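Local coordinates for putative uncharacterized protein SAG1039 (Streptococcus agalactiae serogroup V, PDB 3GWK) that is of unknown detailed function but forms a homodimeric four-helix bundle of the WXG100 (ESAT-6-like) family, whose members are typically small secreted proteins, at residues 26-31 with 66-71. Numbering follows the deposited sequence.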
loop_
_atom_site.group_PDB
_atom_site.type_symbol
_atom_site.label_atom_id
_atom_site.label_comp_id
_atom_site.label_asym_id
_atom_site.label_seq_id
_atom_site.Cartn_x
_atom_site.Cartn_y
_atom_site.Cartn_z
ATOM N N GLN A 26 -5.716 0.693 4.298
ATOM C CA GLN A 26 -5.025 -0.613 4.180
ATOM C C GLN A 26 -3.530 -0.418 3.918
ATOM O O GLN A 26 -2.688 -1.078 4.507
ATOM C CB GLN A 26 -5.661 -1.413 3.108
ATOM C CG GLN A 26 -6.980 -2.077 3.454
ATOM C CD GLN A 26 -7.565 -2.716 2.149
ATOM O OE1 GLN A 26 -7.983 -1.996 1.226
ATOM N NE2 GLN A 26 -7.584 -4.037 2.097
ATOM N N VAL A 27 -3.186 0.526 3.040
ATOM C CA VAL A 27 -1.784 0.818 2.728
ATOM C C VAL A 27 -1.063 1.331 3.999
ATOM O O VAL A 27 0.058 0.894 4.307
ATOM C CB VAL A 27 -1.708 1.858 1.555
ATOM C CG1 VAL A 27 -0.277 2.384 1.343
ATOM C CG2 VAL A 27 -2.208 1.227 0.252
ATOM N N THR A 28 -1.681 2.253 4.708
ATOM C CA THR A 28 -1.089 2.779 5.931
ATOM C C THR A 28 -0.835 1.682 6.914
ATOM O O THR A 28 0.228 1.647 7.569
ATOM C CB THR A 28 -2.005 3.890 6.525
ATOM O OG1 THR A 28 -2.008 4.970 5.593
ATOM C CG2 THR A 28 -1.507 4.352 7.904
ATOM N N GLU A 29 -1.781 0.773 7.082
ATOM C CA GLU A 29 -1.597 -0.327 8.065
ATOM C C GLU A 29 -0.449 -1.230 7.647
ATOM O O GLU A 29 0.323 -1.633 8.500
ATOM C CB GLU A 29 -2.834 -1.215 8.338
ATOM C CG GLU A 29 -2.577 -2.147 9.641
ATOM C CD GLU A 29 -1.705 -1.426 10.799
ATOM O OE1 GLU A 29 -0.461 -1.653 11.030
ATOM O OE2 GLU A 29 -2.253 -0.533 11.460
ATOM N N VAL A 30 -0.375 -1.583 6.374
ATOM C CA VAL A 30 0.727 -2.427 5.914
ATOM C C VAL A 30 2.053 -1.715 6.221
ATOM O O VAL A 30 2.999 -2.316 6.770
ATOM C CB VAL A 30 0.629 -2.767 4.432
ATOM C CG1 VAL A 30 1.969 -3.457 3.969
ATOM C CG2 VAL A 30 -0.530 -3.664 4.157
ATOM N N LEU A 31 2.131 -0.451 5.860
ATOM C CA LEU A 31 3.405 0.260 6.058
ATOM C C LEU A 31 3.765 0.333 7.547
ATOM O O LEU A 31 4.909 0.105 7.930
ATOM C CB LEU A 31 3.312 1.644 5.446
ATOM C CG LEU A 31 4.641 2.442 5.527
ATOM C CD1 LEU A 31 5.755 1.782 4.716
ATOM C CD2 LEU A 31 4.364 3.861 5.045
ATOM N N GLU A 66 2.896 8.824 0.770
ATOM C CA GLU A 66 2.265 9.756 -0.179
ATOM C C GLU A 66 1.094 9.103 -0.878
ATOM O O GLU A 66 0.083 9.750 -1.169
ATOM C CB GLU A 66 3.203 10.302 -1.258
ATOM C CG GLU A 66 2.488 11.311 -2.329
ATOM C CD GLU A 66 1.721 12.437 -1.666
ATOM O OE1 GLU A 66 0.694 12.816 -2.046
ATOM O OE2 GLU A 66 2.118 12.892 -0.594
ATOM N N PHE A 67 1.252 7.839 -1.239
ATOM C CA PHE A 67 0.171 7.165 -1.928
ATOM C C PHE A 67 -1.044 7.081 -1.026
ATOM O O PHE A 67 -2.166 7.343 -1.466
ATOM C CB PHE A 67 0.665 5.777 -2.347
ATOM C CG PHE A 67 -0.304 4.995 -3.244
ATOM C CD1 PHE A 67 -0.665 5.463 -4.527
ATOM C CD2 PHE A 67 -0.841 3.779 -2.836
ATOM C CE1 PHE A 67 -1.474 4.715 -5.336
ATOM C CE2 PHE A 67 -1.670 3.056 -3.679
ATOM C CZ PHE A 67 -2.001 3.554 -4.922
ATOM N N ALA A 68 -0.865 6.666 0.193
ATOM C CA ALA A 68 -2.001 6.642 1.151
ATOM C C ALA A 68 -2.635 8.016 1.251
ATOM O O ALA A 68 -3.844 8.156 1.298
ATOM C CB ALA A 68 -1.562 6.112 2.502
ATOM N N GLN A 69 -1.831 9.052 1.341
ATOM C CA GLN A 69 -2.369 10.411 1.441
ATOM C C GLN A 69 -3.134 10.791 0.169
ATOM O O GLN A 69 -4.227 11.383 0.220
ATOM C CB GLN A 69 -1.210 11.380 1.762
ATOM C CG GLN A 69 -1.793 12.710 2.534
ATOM C CD GLN A 69 -2.493 12.436 4.091
ATOM O OE1 GLN A 69 -3.763 12.041 4.239
ATOM N NE2 GLN A 69 -1.721 12.749 5.187
ATOM N N LEU A 70 -2.636 10.455 -1.002
ATOM C CA LEU A 70 -3.316 10.704 -2.258
ATOM C C LEU A 70 -4.687 10.031 -2.315
ATOM O O LEU A 70 -5.692 10.627 -2.735
ATOM C CB LEU A 70 -2.440 10.231 -3.415
ATOM C CG LEU A 70 -3.131 10.224 -4.787
ATOM C CD1 LEU A 70 -3.498 11.652 -5.274
ATOM C CD2 LEU A 70 -2.240 9.534 -5.789
ATOM N N LEU A 71 -4.747 8.744 -1.899
ATOM C CA LEU A 71 -5.982 8.010 -1.953
ATOM C C LEU A 71 -7.008 8.683 -1.035
ATOM O O LEU A 71 -8.182 8.820 -1.364
ATOM C CB LEU A 71 -5.758 6.588 -1.548
ATOM C CG LEU A 71 -4.893 5.754 -2.504
ATOM C CD1 LEU A 71 -4.698 4.378 -1.973
ATOM C CD2 LEU A 71 -4.985 5.862 -3.972
#
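Val27 and Thr28 on one helix meet the single methyl of Ala68 on the other, CG1 of Val27 at 4.1 Å and OG1 of Thr28 at 3.3 Å from Ala68 CB. Placing Val27 CG1 anti to the backbone N (chi1 170°) sends it to this methyl, while Val27 CG2 reaches the edge of the Phe67 ring near its plane, 4.2 Å from Phe67 CD2. A beta-branched valine thus fills two neighbouring sites, and alanine is small enough to let the backbones draw near: Val27 CA and Ala68 CA are 6.0 Å apart. From the next turn of the same helix, Leu71 CD2 lies 3.8 Å above the plane of the Phe67 ring, offset toward its rim. The Thr28 hydroxyl is hydrogen-bonded to the carbonyl of Ser24 one turn earlier, so it can border the alanine without a polar partner across the interface. Segments 26-31 and 66-71, on helices 10-44 and 51-95, run nearly antiparallel, their axes at 160°, as in the WXG100 helical hairpin, and Phe67 also meets the ring of Phe57 from the second subunit. The contact is small and mainly apolar, without a hydrogen bond between the segments; beside it, the Ser24 hydroxyl, hydrogen-bonded to the Ala68 carbonyl, provides a directional polar link between the helices.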